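Local coordinates for hypothetical protein TTHA1785 (PDB 2EPG) that probably joins broken RNA ends as a GTP- and manganese-dependent RNA ligase of the RtcB family, working through a covalent guanylylated intermediate, at residues A[392-397]-A[406-411]. Sequence-based numbering, arbitrary orientation.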
ATOM      1  N   TYR A 392      10.652   7.473   1.193  1.00 28.55           N
ATOM      2  CA  TYR A 392      11.607   6.759   2.031  1.00 28.65           C
ATOM      3  C   TYR A 392      11.485   5.251   1.825  1.00 28.41           C
ATOM      4  O   TYR A 392      10.452   4.745   1.382  1.00 25.95           O
ATOM      5  CB  TYR A 392      11.383   7.076   3.520  1.00 26.47           C
ATOM      6  CG  TYR A 392      11.528   8.548   3.904  1.00 31.50           C
ATOM      7  CD1 TYR A 392      10.518   9.475   3.622  1.00 31.65           C
ATOM      8  CD2 TYR A 392      12.683   9.016   4.525  1.00 32.63           C
ATOM      9  CE1 TYR A 392      10.662  10.820   3.942  1.00 31.66           C
ATOM     10  CE2 TYR A 392      12.830  10.365   4.851  1.00 34.24           C
ATOM     11  CZ  TYR A 392      11.819  11.253   4.554  1.00 34.67           C
ATOM     12  OH  TYR A 392      11.982  12.580   4.869  1.00 41.22           O
ATOM     13  N   VAL A 393      12.565   4.544   2.115  1.00 27.15           N
ATOM     14  CA  VAL A 393      12.570   3.099   2.039  1.00 24.67           C
ATOM     15  C   VAL A 393      12.944   2.682   3.466  1.00 27.20           C
ATOM     16  O   VAL A 393      13.977   3.122   3.995  1.00 26.48           O
ATOM     17  CB  VAL A 393      13.640   2.564   1.066  1.00 24.02           C
ATOM     18  CG1 VAL A 393      13.642   1.044   1.109  1.00 20.98           C
ATOM     19  CG2 VAL A 393      13.365   3.069  -0.366  1.00 22.63           C
ATOM     20  N   LEU A 394      12.080   1.890   4.098  1.00 23.97           N
ATOM     21  CA  LEU A 394      12.331   1.401   5.441  1.00 25.45           C
ATOM     22  C   LEU A 394      12.458  -0.106   5.309  1.00 26.14           C
ATOM     23  O   LEU A 394      12.361  -0.642   4.208  1.00 26.85           O
ATOM     24  CB  LEU A 394      11.153   1.739   6.368  1.00 23.30           C
ATOM     25  CG  LEU A 394      10.617   3.180   6.290  1.00 27.54           C
ATOM     26  CD1 LEU A 394       9.411   3.346   7.224  1.00 25.87           C
ATOM     27  CD2 LEU A 394      11.709   4.163   6.660  1.00 25.76           C
ATOM     28  N   ALA A 395      12.695  -0.786   6.426  1.00 27.92           N
ATOM     29  CA  ALA A 395      12.771  -2.239   6.437  1.00 27.52           C
ATOM     30  C   ALA A 395      11.909  -2.710   7.607  1.00 27.00           C
ATOM     31  O   ALA A 395      11.865  -2.049   8.649  1.00 26.32           O
ATOM     32  CB  ALA A 395      14.216  -2.713   6.607  1.00 24.94           C
ATOM     33  N   GLY A 396      11.220  -3.836   7.427  1.00 26.04           N
ATOM     34  CA  GLY A 396      10.369  -4.378   8.477  1.00 26.40           C
ATOM     35  C   GLY A 396      11.189  -4.893   9.647  1.00 26.92           C
ATOM     36  O   GLY A 396      12.336  -5.288   9.478  1.00 26.65           O
ATOM     37  N   THR A 397      10.606  -4.917  10.837  1.00 27.53           N
ATOM     38  CA  THR A 397      11.366  -5.351  11.997  1.00 28.86           C
ATOM     39  C   THR A 397      10.740  -6.487  12.753  1.00 28.93           C
ATOM     40  O   THR A 397       9.563  -6.795  12.592  1.00 27.44           O
ATOM     41  CB  THR A 397      11.539  -4.207  12.997  1.00 27.36           C
ATOM     42  OG1 THR A 397      10.269  -3.914  13.589  1.00 26.81           O
ATOM     43  CG2 THR A 397      12.070  -2.958  12.279  1.00 24.75           C
ATOM     44  N   GLY A 406       3.051  -7.230  12.454  1.00 25.52           N
ATOM     45  CA  GLY A 406       4.012  -7.050  11.380  1.00 26.30           C
ATOM     46  C   GLY A 406       3.588  -5.968  10.401  1.00 26.25           C
ATOM     47  O   GLY A 406       3.583  -6.199   9.192  1.00 25.48           O
ATOM     48  N   SER A 407       3.242  -4.792  10.928  1.00 25.45           N
ATOM     49  CA  SER A 407       2.776  -3.670  10.124  1.00 24.97           C
ATOM     50  C   SER A 407       3.582  -2.388  10.334  1.00 26.35           C
ATOM     51  O   SER A 407       4.145  -2.170  11.399  1.00 27.56           O
ATOM     52  CB  SER A 407       1.319  -3.371  10.466  1.00 24.15           C
ATOM     53  OG  SER A 407       0.505  -4.508  10.248  1.00 27.16           O
ATOM     54  N   SER A 408       3.622  -1.536   9.316  1.00 24.39           N
ATOM     55  CA  SER A 408       4.311  -0.279   9.442  1.00 25.26           C
ATOM     56  C   SER A 408       3.509   0.846   8.788  1.00 26.68           C
ATOM     57  O   SER A 408       2.337   0.672   8.458  1.00 27.56           O
ATOM     58  CB  SER A 408       5.719  -0.373   8.855  1.00 23.32           C
ATOM     59  OG  SER A 408       6.503   0.711   9.321  1.00 26.23           O
ATOM     60  N   CYS A 409       4.129   2.000   8.589  1.00 27.65           N
ATOM     61  CA  CYS A 409       3.400   3.128   8.022  1.00 30.65           C
ATOM     62  C   CYS A 409       3.411   3.116   6.504  1.00 31.67           C
ATOM     63  O   CYS A 409       4.147   2.351   5.874  1.00 31.68           O
ATOM     64  CB  CYS A 409       4.003   4.444   8.515  1.00 30.45           C
ATOM     65  SG  CYS A 409       5.598   4.811   7.730  1.00 34.80           S
ATOM     66  N   HIS A 410       2.594   3.972   5.912  1.00 33.78           N
ATOM     67  CA  HIS A 410       2.558   4.041   4.462  1.00 40.10           C
ATOM     68  C   HIS A 410       2.872   5.449   3.961  1.00 41.28           C
ATOM     69  O   HIS A 410       3.352   5.618   2.854  1.00 42.75           O
ATOM     70  CB  HIS A 410       1.187   3.608   3.952  1.00 41.97           C
ATOM     71  CG  HIS A 410       0.216   4.733   3.812  1.00 44.60           C
ATOM     72  ND1 HIS A 410      -0.237   5.170   2.585  1.00 47.11           N
ATOM     73  CD2 HIS A 410      -0.388   5.515   4.740  1.00 47.05           C
ATOM     74  CE1 HIS A 410      -1.084   6.171   2.765  1.00 47.96           C
ATOM     75  NE2 HIS A 410      -1.193   6.400   4.063  1.00 48.38           N
ATOM     76  N   GLY A 411       2.591   6.460   4.773  1.00 44.17           N
ATOM     77  CA  GLY A 411       2.848   7.825   4.344  1.00 48.55           C
ATOM     78  C   GLY A 411       3.940   8.540   5.112  1.00 51.29           C
ATOM     79  O   GLY A 411       4.307   8.133   6.215  1.00 51.19           O
TER
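Leu-394 meets Cys-409 and Ser-408 through one methyl group. Its CD1 lies 4.1 Å from SG of Cys-409 and 4.4 Å from OG of Ser-408, so a single branch of the leucine spans both residues while CD2 stays farther back. The leucine side chain leaves strand 391-395 toward the 406-411 segment, with CG anti to its carbonyl carbon (chi1 -47°) and CD1 extended away from the backbone (chi2 178°), which brings that methyl to the front. Cys-409 answers from an angle: its CB does not point straight at the strand, but with chi1 at 74° SG sits between the backbone N and the carbonyl carbon and turns to the leucine. The hydroxyl of Ser-408 only brushes the methyl; its hydrogen bond runs to the carbonyl O of Ile-472, which satisfies this buried polar atom.

Helix 462-470 packs on the same side chains, with Val-464 against Leu-394 and Val-467 against both Ser-408 and Cys-409, while Val-383 of strand 380-383 touches the leucine and the cysteine. The contact thus joins an inner strand, paired with 380-383 and 474-486, to Ser-408 of the short strand 407-408 and to Cys-409 next to it, beyond helix 398-403, whose N-cap is Thr-397.

Next along the chain, His-410, the predicted site of guanylylation, points its CB away from segment 392-397 and hydrogen-bonds through ND1 to ND1 of His-339, a predicted manganese ligand. Across the two segments the chemistry is thus small and mainly apolar, methyl against sulfur, on the side of the chain turned from the histidine pair.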